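Local coordinates for protein tryptophan decarboxylase 1 (Oryza sativa subsp. japonica, PDB 6KHO) that decarboxylates L-tryptophan to tryptamine and 5-hydroxy-L-tryptophan to serotonin, using pyridoxal 5'-phosphate as cofactor, and works as a homodimer, at residues Phe486-Ser491 with His496-Ala501; His329-Thr334 with Ser407-Ala412; Ser47-Pro52 with Thr468-Val473. One frame throughout, in Å; residues are numbered along the deposited sequence.

Overall arrangement
Interaction 1 lies on the same side of the chain's centre as each of the other two. Interaction 2 is the one that reaches the cofactor: its segment 329-334 carries Lys-330, bonded to PLP, and its segment 407-412 binds calcium through Asp-408. Interaction 1 is centred 11 Å from it and touches it directly, with Val-488 CG1 3.5 Å from Asp-408 O. The side chain of Val-488 is also about 6 Å from the calcium. Interaction 3 is centred 12 Å from interaction 1 and meets it through His-497 NE2 and Glu-49 OE1, 3.0 Å apart, a probable hydrogen bond. Interactions 2 and 3 do not touch. Their nearest atoms are about 12 Å apart.

Interaction 1: Phe486-Ser491 with His496-Ala501; sequences FAVGSS and HHVRSA
The backbone bond from Ser-500 N to His-496 O, 2.9 Å long, closes the helical turn that presents Val-498 to Phe-486. The next bond in the series, Ala-501 N to His-497 O, brings in Ala-501. Across the contact the interaction is apolar. Phe-486 is the largest side chain in it. Its CG lies anti to the backbone N (chi1 -162°), which carries the ring away from the strand and out to the helix. The far end of the ring does the touching. Ala-501 CB sits at the ring edge, near its plane, 3.8 Å from Phe-486 CZ. Val-498 CG1 comes in obliquely, 3.8 Å from Phe-486 CE2. The other branch of Val-498 turns to the loop, where its CG2 is 4.2 Å from Val-488 CG2. One valine thus serves both Phe-486 and Val-488. The four touching residues are all buried. The area they hide between the segments is modest, 140 Å². Phe-486 also stacks with Phe-415 and Phe-101. Strand 481-487 belongs to the four-stranded antiparallel sheet near the C-terminus, and the last helix, 495-513, packs on its end. On the sheet side, Phe-486 pairs by backbone with Val-436 and packs on Phe-438 of strand 435-440. Helix 386-420 packs against both segments, through Met-411 on Val-488 and Phe-415 on Val-498.

Interaction 2: His329-Thr334 with Ser407-Ala412; sequences HKWLMT and SDVAMA. With CA (calcium ion), chain F; PLP (pyridoxal-5'-phosphate), chain C.
The cofactor-binding lysine segment of a PLP-dependent decarboxylase forms one half of this contact, and helix 386-420 forms the other. They meet where the edge of the Trp-331 indole reaches Asp-408 and Val-409. Lys-330, one residue before the tryptophan, is covalently joined through NZ to C4A of PLP, consistent with an internal aldimine. The indole of Trp-331 is directed to the helix instead. Its NE1 donates to Asp-408 OD2 at 2.8 Å, with an N-H...O angle of 159°. The acceptor lies in the indole plane, and the bond uses the anti lone pair of OD2, away from OD1. Ring and carboxylate are nearly coplanar, 6° apart. The benzo edge of the indole meets Val-409, whose CG2 is 3.8 Å from Trp-331 CH2. The CG of Asp-408 is placed beside the backbone N (chi1 -77°), which brings the carboxylate between the indole and the metal. Asp-408 OD1 binds calcium at 2.4 Å, and five waters complete its six ligands. One of these waters also donates to Asp-408 OD2 at 2.7 Å. Another donates to Ser-407 OG. The indole is further held by a stack with Tyr-301, a residue of the PLP pocket, while Trp-331 O accepts a bond from His-404 NE2. Replacing Trp-331 with a leucine would probably leave Asp-408 OD2 without its ring N-H donor and open a gap beside Val-409 CG2. The two carboxylate oxygens thus have separate tasks, OD1 for the metal and OD2 for the indole and a metal-bound water. Bonds on both oxygens probably fix the rotation of the carboxylate, and the metal probably favours its ionised form.

Interaction 3: Ser47-Pro52 with Thr468-Val473; sequences SVESMP and TGKAYV
Gly-469, which meets Pro-52, is the helix-ending glycine just beyond helix 451-468, with positive phi (81°). The contact joins two surface loops away from the annotated sites, the one after this helix and the one after helix 27-47. Here the chain turns toward strand 474-478 of the C-terminal antiparallel sheet. The backbones come close, with the CA atoms of Gly-469 and Pro-52 3.9 Å apart. A side chain on the glycine would run tightly into that proline. Gly-469 O receives a CA-H...O contact from Pro-52 CA at 3.5 Å. A water is placed to donate both to Gly-469 O and to Glu-49 O, although its protons have further acceptors within reach. Gly-469 also pairs by backbone with Val-53. Lys-470 follows. Its side chain starts away from segment 47-52 but bends at chi2 and chi3, which brings Lys-470 NZ back to within 3.7 Å of Glu-49 O. Lys-470 NZ and Glu-49 OE2 are 4.7 Å apart. A second water spans them, accepting from Lys-470 NZ and donating to Glu-49 OE2, both at 2.7 Å. The other carboxylate oxygen, OE1, is taken by His-497. Farther on, Tyr-472 packs on Val-53 and Leu-54 of the first loop. That loop has its own turn bonds: Ser-47 O accepts from Ser-50 N, and also from Ser-50 OG at 2.7 Å, on a lone pair in the carbonyl plane.

Interaction 1: Phe486-Ser491 with His496-Ala501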
loop_
_atom_site.group_PDB
_atom_site.type_symbol
_atom_site.label_atom_id
_atom_site.label_comp_id
_atom_site.label_asym_id
_atom_site.label_seq_id
_atom_site.Cartn_x
_atom_site.Cartn_y
_atom_site.Cartn_z
ATOM N N PHE A 486 -7.605 19.681 -19.224
ATOM C CA PHE A 486 -8.861 18.975 -19.479
ATOM C C PHE A 486 -8.523 17.500 -19.708
ATOM O O PHE A 486 -8.130 17.109 -20.814
ATOM C CB PHE A 486 -9.606 19.573 -20.675
ATOM C CG PHE A 486 -11.064 19.197 -20.729
ATOM C CD1 PHE A 486 -11.995 19.854 -19.935
ATOM C CD2 PHE A 486 -11.502 18.181 -21.569
ATOM C CE1 PHE A 486 -13.337 19.512 -19.984
ATOM C CE2 PHE A 486 -12.843 17.825 -21.621
ATOM C CZ PHE A 486 -13.764 18.490 -20.828
ATOM N N ALA A 487 -8.669 16.685 -18.660
ATOM C CA ALA A 487 -8.274 15.279 -18.685
ATOM C C ALA A 487 -9.523 14.424 -18.876
ATOM O O ALA A 487 -10.325 14.266 -17.947
ATOM C CB ALA A 487 -7.530 14.910 -17.403
ATOM N N VAL A 488 -9.671 13.881 -20.077
ATOM C CA VAL A 488 -10.838 13.107 -20.481
ATOM C C VAL A 488 -10.688 11.672 -19.989
ATOM O O VAL A 488 -9.572 11.143 -19.932
ATOM C CB VAL A 488 -10.979 13.162 -22.018
ATOM C CG1 VAL A 488 -11.845 12.031 -22.542
ATOM C CG2 VAL A 488 -11.518 14.525 -22.472
ATOM N N GLY A 489 -11.807 11.039 -19.612
ATOM C CA GLY A 489 -11.808 9.597 -19.445
ATOM C C GLY A 489 -12.449 9.014 -18.199
ATOM O O GLY A 489 -12.431 7.789 -18.020
ATOM N N SER A 490 -12.993 9.851 -17.318
ATOM C CA SER A 490 -13.811 9.335 -16.224
ATOM C C SER A 490 -14.767 8.267 -16.753
ATOM O O SER A 490 -15.373 8.435 -17.812
ATOM C CB SER A 490 -14.587 10.476 -15.569
ATOM O OG SER A 490 -15.394 9.991 -14.514
ATOM N N SER A 491 -14.849 7.133 -16.043
ATOM C CA SER A 491 -15.471 5.949 -16.636
ATOM C C SER A 491 -16.937 6.188 -17.023
ATOM O O SER A 491 -17.417 5.640 -18.025
ATOM C CB SER A 491 -15.351 4.761 -15.682
ATOM O OG SER A 491 -13.985 4.363 -15.583
ATOM N N HIS A 496 -21.148 13.308 -24.992
ATOM C CA HIS A 496 -21.991 14.484 -24.805
ATOM C C HIS A 496 -21.596 15.257 -23.551
ATOM O O HIS A 496 -21.795 16.476 -23.488
ATOM C CB HIS A 496 -23.471 14.086 -24.790
ATOM C CG HIS A 496 -23.881 13.265 -23.604
ATOM N ND1 HIS A 496 -24.197 13.825 -22.385
ATOM C CD2 HIS A 496 -24.055 11.930 -23.461
ATOM C CE1 HIS A 496 -24.537 12.870 -21.536
ATOM N NE2 HIS A 496 -24.457 11.711 -22.164
ATOM N N HIS A 497 -20.985 14.586 -22.568
ATOM C CA HIS A 497 -20.475 15.300 -21.399
ATOM C C HIS A 497 -19.337 16.243 -21.783
ATOM O O HIS A 497 -19.235 17.353 -21.247
ATOM C CB HIS A 497 -19.995 14.312 -20.328
ATOM C CG HIS A 497 -21.085 13.468 -19.732
ATOM N ND1 HIS A 497 -21.230 12.130 -20.024
ATOM C CD2 HIS A 497 -22.062 13.767 -18.840
ATOM C CE1 HIS A 497 -22.259 11.641 -19.353
ATOM N NE2 HIS A 497 -22.781 12.613 -18.625
ATOM N N VAL A 498 -18.454 15.807 -22.688
ATOM C CA VAL A 498 -17.326 16.645 -23.089
ATOM C C VAL A 498 -17.815 17.837 -23.904
ATOM O O VAL A 498 -17.360 18.968 -23.709
ATOM C CB VAL A 498 -16.286 15.815 -23.870
ATOM C CG1 VAL A 498 -15.171 16.712 -24.377
ATOM C CG2 VAL A 498 -15.712 14.690 -22.999
ATOM N N ARG A 499 -18.755 17.605 -24.822
ATOM C CA ARG A 499 -19.297 18.701 -25.624
ATOM C C ARG A 499 -20.028 19.716 -24.755
ATOM O O ARG A 499 -19.849 20.925 -24.928
ATOM C CB ARG A 499 -20.218 18.151 -26.706
ATOM C CG ARG A 499 -19.489 17.387 -27.796
ATOM C CD ARG A 499 -20.437 17.001 -28.912
ATOM N NE ARG A 499 -19.774 16.249 -29.972
ATOM C CZ ARG A 499 -19.062 16.804 -30.951
ATOM N NH1 ARG A 499 -18.917 18.121 -31.005
ATOM N NH2 ARG A 499 -18.499 16.044 -31.880
ATOM N N SER A 500 -20.851 19.246 -23.809
ATOM C CA SER A 500 -21.520 20.163 -22.888
ATOM C C SER A 500 -20.518 20.929 -22.026
ATOM O O SER A 500 -20.759 22.091 -21.666
ATOM C CB SER A 500 -22.502 19.401 -21.993
ATOM O OG SER A 500 -23.520 18.784 -22.760
ATOM N N ALA A 501 -19.402 20.287 -21.669
ATOM C CA ALA A 501 -18.341 20.992 -20.957
ATOM C C ALA A 501 -17.774 22.131 -21.801
ATOM O O ALA A 501 -17.480 23.210 -21.277
ATOM C CB ALA A 501 -17.235 20.012 -20.562
#

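Interaction 2: His329-Thr334 with Ser407-Ala412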
loop_
_atom_site.group_PDB
_atom_site.type_symbol
_atom_site.label_atom_id
_atom_site.label_comp_id
_atom_site.label_asym_id
_atom_site.label_seq_id
_atom_site.Cartn_x
_atom_site.Cartn_y
_atom_site.Cartn_z
ATOM N N HIS A 329 -4.427 1.491 -12.285
ATOM C CA HIS A 329 -5.439 2.272 -11.578
ATOM C C HIS A 329 -5.558 3.699 -12.095
ATOM O O HIS A 329 -6.379 4.462 -11.576
ATOM C CB HIS A 329 -5.213 2.242 -10.053
ATOM C CG HIS A 329 -4.059 3.065 -9.557
ATOM N ND1 HIS A 329 -3.144 2.569 -8.652
ATOM C CD2 HIS A 329 -3.713 4.360 -9.765
ATOM C CE1 HIS A 329 -2.267 3.511 -8.350
ATOM N NE2 HIS A 329 -2.589 4.607 -9.013
ATOM N N LYS A 330 -4.785 4.072 -13.111
ATOM C CA LYS A 330 -5.068 5.306 -13.830
ATOM C C LYS A 330 -6.011 4.999 -14.981
ATOM O O LYS A 330 -7.222 5.190 -14.857
ATOM C CB LYS A 330 -3.781 5.955 -14.349
ATOM C CG LYS A 330 -2.869 6.408 -13.245
ATOM C CD LYS A 330 -2.952 7.885 -13.033
ATOM C CE LYS A 330 -1.593 8.415 -12.643
ATOM N NZ LYS A 330 -1.705 9.347 -11.511
ATOM N N TRP A 331 -5.477 4.452 -16.073
ATOM C CA TRP A 331 -6.198 4.373 -17.339
ATOM C C TRP A 331 -6.490 2.936 -17.782
ATOM O O TRP A 331 -6.684 2.691 -18.976
ATOM C CB TRP A 331 -5.385 5.114 -18.412
ATOM C CG TRP A 331 -6.163 5.640 -19.592
ATOM C CD1 TRP A 331 -7.524 5.617 -19.778
ATOM C CD2 TRP A 331 -5.611 6.264 -20.757
ATOM N NE1 TRP A 331 -7.844 6.199 -20.992
ATOM C CE2 TRP A 331 -6.686 6.595 -21.610
ATOM C CE3 TRP A 331 -4.300 6.583 -21.160
ATOM C CZ2 TRP A 331 -6.491 7.227 -22.842
ATOM C CZ3 TRP A 331 -4.111 7.202 -22.377
ATOM C CH2 TRP A 331 -5.198 7.520 -23.205
ATOM N N LEU A 332 -6.537 1.969 -16.869
ATOM C CA LEU A 332 -6.848 0.607 -17.312
ATOM C C LEU A 332 -7.957 -0.028 -16.466
ATOM O O LEU A 332 -7.944 -1.234 -16.187
ATOM C CB LEU A 332 -5.592 -0.263 -17.326
ATOM C CG LEU A 332 -5.606 -1.402 -18.350
ATOM C CD1 LEU A 332 -5.605 -0.836 -19.766
ATOM C CD2 LEU A 332 -4.435 -2.363 -18.138
ATOM N N MET A 333 -8.932 0.785 -16.044
ATOM C CA MET A 333 -10.212 0.316 -15.484
ATOM C C MET A 333 -10.052 -0.585 -14.264
ATOM O O MET A 333 -10.901 -1.443 -14.007
ATOM C CB MET A 333 -11.041 -0.409 -16.545
ATOM C CG MET A 333 -11.696 0.547 -17.535
ATOM S SD MET A 333 -12.501 -0.328 -18.880
ATOM C CE MET A 333 -11.092 -0.870 -19.780
ATOM N N THR A 334 -8.984 -0.396 -13.500
ATOM C CA THR A 334 -8.718 -1.175 -12.296
ATOM C C THR A 334 -8.685 -0.217 -11.112
ATOM O O THR A 334 -7.851 0.690 -11.080
ATOM C CB THR A 334 -7.385 -1.917 -12.424
ATOM O OG1 THR A 334 -7.396 -2.767 -13.588
ATOM C CG2 THR A 334 -7.126 -2.758 -11.201
ATOM N N SER A 407 -11.400 5.214 -27.570
ATOM C CA SER A 407 -12.576 6.064 -27.449
ATOM C C SER A 407 -12.313 7.248 -26.525
ATOM O O SER A 407 -12.853 8.337 -26.755
ATOM C CB SER A 407 -13.781 5.244 -26.974
ATOM O OG SER A 407 -13.528 4.631 -25.722
ATOM N N ASP A 408 -11.468 7.074 -25.498
ATOM C CA ASP A 408 -11.085 8.216 -24.668
ATOM C C ASP A 408 -10.263 9.215 -25.464
ATOM O O ASP A 408 -10.428 10.433 -25.312
ATOM C CB ASP A 408 -10.280 7.762 -23.449
ATOM C CG ASP A 408 -11.148 7.166 -22.370
ATOM O OD1 ASP A 408 -12.380 7.262 -22.498
ATOM O OD2 ASP A 408 -10.598 6.618 -21.393
ATOM N N VAL A 409 -9.338 8.713 -26.279
ATOM C CA VAL A 409 -8.499 9.590 -27.085
ATOM C C VAL A 409 -9.349 10.332 -28.108
ATOM O O VAL A 409 -9.153 11.530 -28.352
ATOM C CB VAL A 409 -7.371 8.774 -27.747
ATOM C CG1 VAL A 409 -6.747 9.544 -28.892
ATOM C CG2 VAL A 409 -6.316 8.389 -26.700
ATOM N N ALA A 410 -10.332 9.643 -28.691
ATOM C CA ALA A 410 -11.181 10.267 -29.699
ATOM C C ALA A 410 -12.066 11.351 -29.089
ATOM O O ALA A 410 -12.277 12.398 -29.708
ATOM C CB ALA A 410 -12.015 9.201 -30.410
ATOM N N MET A 411 -12.583 11.129 -27.873
ATOM C CA MET A 411 -13.276 12.204 -27.160
ATOM C C MET A 411 -12.346 13.384 -26.908
ATOM O O MET A 411 -12.745 14.542 -27.077
ATOM C CB MET A 411 -13.852 11.705 -25.829
ATOM C CG MET A 411 -15.028 10.731 -25.946
ATOM S SD MET A 411 -16.024 10.650 -24.428
ATOM C CE MET A 411 -14.850 9.976 -23.253
ATOM N N ALA A 412 -11.106 13.115 -26.484
ATOM C CA ALA A 412 -10.141 14.198 -26.286
ATOM C C ALA A 412 -9.873 14.948 -27.588
ATOM O O ALA A 412 -9.687 16.170 -27.577
ATOM C CB ALA A 412 -8.833 13.650 -25.713
HETATM CA CA CA F . -14.256 6.168 -21.578
HETATM N N1 PLP C . 3.884 9.679 -12.127
HETATM C C2 PLP C . 2.998 9.986 -13.140
HETATM C C2A PLP C . 3.469 10.267 -14.533
HETATM C C3 PLP C . 1.640 10.042 -12.871
HETATM O O3 PLP C . 0.764 10.344 -13.880
HETATM C C4 PLP C . 1.166 9.776 -11.592
HETATM C C4A PLP C . -0.287 9.463 -11.382
HETATM C C5 PLP C . 2.057 9.470 -10.573
HETATM C C6 PLP C . 3.422 9.426 -10.846
HETATM C C5A PLP C . 1.489 9.208 -9.194
HETATM O O4P PLP C . 2.411 8.625 -8.303
HETATM P P PLP C . 1.904 7.746 -7.033
HETATM O O1P PLP C . 0.843 8.486 -6.266
HETATM O O2P PLP C . 3.119 7.471 -6.182
HETATM O O3P PLP C . 1.288 6.433 -7.481
HETATM O O HOH W 1 -15.134 5.877 -23.591
HETATM O O HOH W 2 -13.082 4.253 -22.330
HETATM O O HOH W 3 -12.598 5.906 -19.799
HETATM O O HOH W 4 -15.116 7.921 -20.268
HETATM O O HOH W 5 -15.622 4.519 -20.377
#

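Interaction 3: Ser47-Pro52 with Thr468-Val473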
loop_
_atom_site.group_PDB
_atom_site.type_symbol
_atom_site.label_atom_id
_atom_site.label_comp_id
_atom_site.label_asym_id
_atom_site.label_seq_id
_atom_site.Cartn_x
_atom_site.Cartn_y
_atom_site.Cartn_z
ATOM N N SER A 47 -26.854 8.536 -9.624
ATOM C CA SER A 47 -27.113 9.886 -9.154
ATOM C C SER A 47 -25.886 10.796 -9.112
ATOM O O SER A 47 -26.052 11.993 -8.857
ATOM C CB SER A 47 -27.760 9.832 -7.763
ATOM O OG SER A 47 -26.842 9.395 -6.773
ATOM N N VAL A 48 -24.670 10.290 -9.377
ATOM C CA VAL A 48 -23.476 11.106 -9.121
ATOM C C VAL A 48 -23.431 12.330 -10.036
ATOM O O VAL A 48 -23.028 13.423 -9.608
ATOM C CB VAL A 48 -22.183 10.269 -9.242
ATOM C CG1 VAL A 48 -21.975 9.731 -10.658
ATOM C CG2 VAL A 48 -20.973 11.108 -8.811
ATOM N N GLU A 49 -23.852 12.181 -11.296
ATOM C CA GLU A 49 -23.761 13.291 -12.241
ATOM C C GLU A 49 -24.588 14.489 -11.787
ATOM O O GLU A 49 -24.250 15.638 -12.099
ATOM C CB GLU A 49 -24.206 12.830 -13.633
ATOM C CG GLU A 49 -24.143 13.927 -14.701
ATOM C CD GLU A 49 -24.589 13.455 -16.080
ATOM O OE1 GLU A 49 -24.707 12.228 -16.305
ATOM O OE2 GLU A 49 -24.829 14.317 -16.948
ATOM N N SER A 50 -25.662 14.237 -11.047
ATOM C CA SER A 50 -26.559 15.270 -10.554
ATOM C C SER A 50 -26.016 15.981 -9.325
ATOM O O SER A 50 -26.572 17.007 -8.925
ATOM C CB SER A 50 -27.923 14.650 -10.220
ATOM O OG SER A 50 -27.868 13.958 -8.976
ATOM N N MET A 51 -24.963 15.453 -8.709
ATOM C CA MET A 51 -24.321 16.101 -7.581
ATOM C C MET A 51 -23.279 17.102 -8.076
ATOM O O MET A 51 -22.757 16.970 -9.188
ATOM C CB MET A 51 -23.649 15.063 -6.688
ATOM C CG MET A 51 -24.546 13.892 -6.281
ATOM S SD MET A 51 -23.623 12.712 -5.264
ATOM C CE MET A 51 -24.903 11.534 -4.817
ATOM N N PRO A 52 -22.966 18.125 -7.285
ATOM C CA PRO A 52 -21.829 18.984 -7.634
ATOM C C PRO A 52 -20.535 18.184 -7.520
ATOM O O PRO A 52 -20.324 17.470 -6.540
ATOM C CB PRO A 52 -21.902 20.113 -6.599
ATOM C CG PRO A 52 -22.655 19.504 -5.435
ATOM C CD PRO A 52 -23.639 18.551 -6.044
ATOM N N THR A 468 -19.889 26.054 -10.487
ATOM C CA THR A 468 -21.070 25.549 -11.182
ATOM C C THR A 468 -21.510 24.180 -10.658
ATOM O O THR A 468 -22.711 23.880 -10.604
ATOM C CB THR A 468 -20.750 25.488 -12.676
ATOM O OG1 THR A 468 -20.902 26.797 -13.244
ATOM C CG2 THR A 468 -21.639 24.551 -13.394
ATOM N N GLY A 469 -20.562 23.334 -10.271
ATOM C CA GLY A 469 -20.882 21.965 -9.946
ATOM C C GLY A 469 -21.025 21.049 -11.140
ATOM O O GLY A 469 -21.220 19.842 -10.951
ATOM N N LYS A 470 -20.951 21.577 -12.359
ATOM C CA LYS A 470 -21.003 20.768 -13.567
ATOM C C LYS A 470 -19.621 20.555 -14.177
ATOM O O LYS A 470 -19.513 20.116 -15.328
ATOM C CB LYS A 470 -21.949 21.405 -14.589
ATOM C CG LYS A 470 -23.392 21.573 -14.072
ATOM C CD LYS A 470 -24.345 20.551 -14.694
ATOM C CE LYS A 470 -24.299 19.217 -13.960
ATOM N NZ LYS A 470 -25.323 18.242 -14.465
ATOM N N ALA A 471 -18.568 20.858 -13.426
ATOM C CA ALA A 471 -17.199 20.623 -13.860
ATOM C C ALA A 471 -16.299 20.601 -12.639
ATOM O O ALA A 471 -16.628 21.174 -11.598
ATOM C CB ALA A 471 -16.718 21.694 -14.844
ATOM N N TYR A 472 -15.178 19.897 -12.770
ATOM C CA TYR A 472 -14.025 20.092 -11.901
ATOM C C TYR A 472 -12.820 20.192 -12.818
ATOM O O TYR A 472 -12.448 19.211 -13.470
ATOM C CB TYR A 472 -13.853 18.961 -10.902
ATOM C CG TYR A 472 -12.667 19.125 -9.978
ATOM C CD1 TYR A 472 -12.056 20.369 -9.791
ATOM C CD2 TYR A 472 -12.144 18.031 -9.300
ATOM C CE1 TYR A 472 -10.965 20.511 -8.941
ATOM C CE2 TYR A 472 -11.066 18.162 -8.453
ATOM C CZ TYR A 472 -10.477 19.400 -8.277
ATOM O OH TYR A 472 -9.407 19.520 -7.428
ATOM N N VAL A 473 -12.239 21.384 -12.885
ATOM C CA VAL A 473 -11.082 21.674 -13.714
ATOM C C VAL A 473 -9.977 22.159 -12.790
ATOM O O VAL A 473 -10.233 22.930 -11.857
ATOM C CB VAL A 473 -11.416 22.730 -14.788
ATOM C CG1 VAL A 473 -10.182 23.119 -15.573
ATOM C CG2 VAL A 473 -12.486 22.200 -15.715
HETATM O O HOH W 6 -21.889 17.400 -12.095
HETATM O O HOH W 7 -24.095 16.912 -16.449
#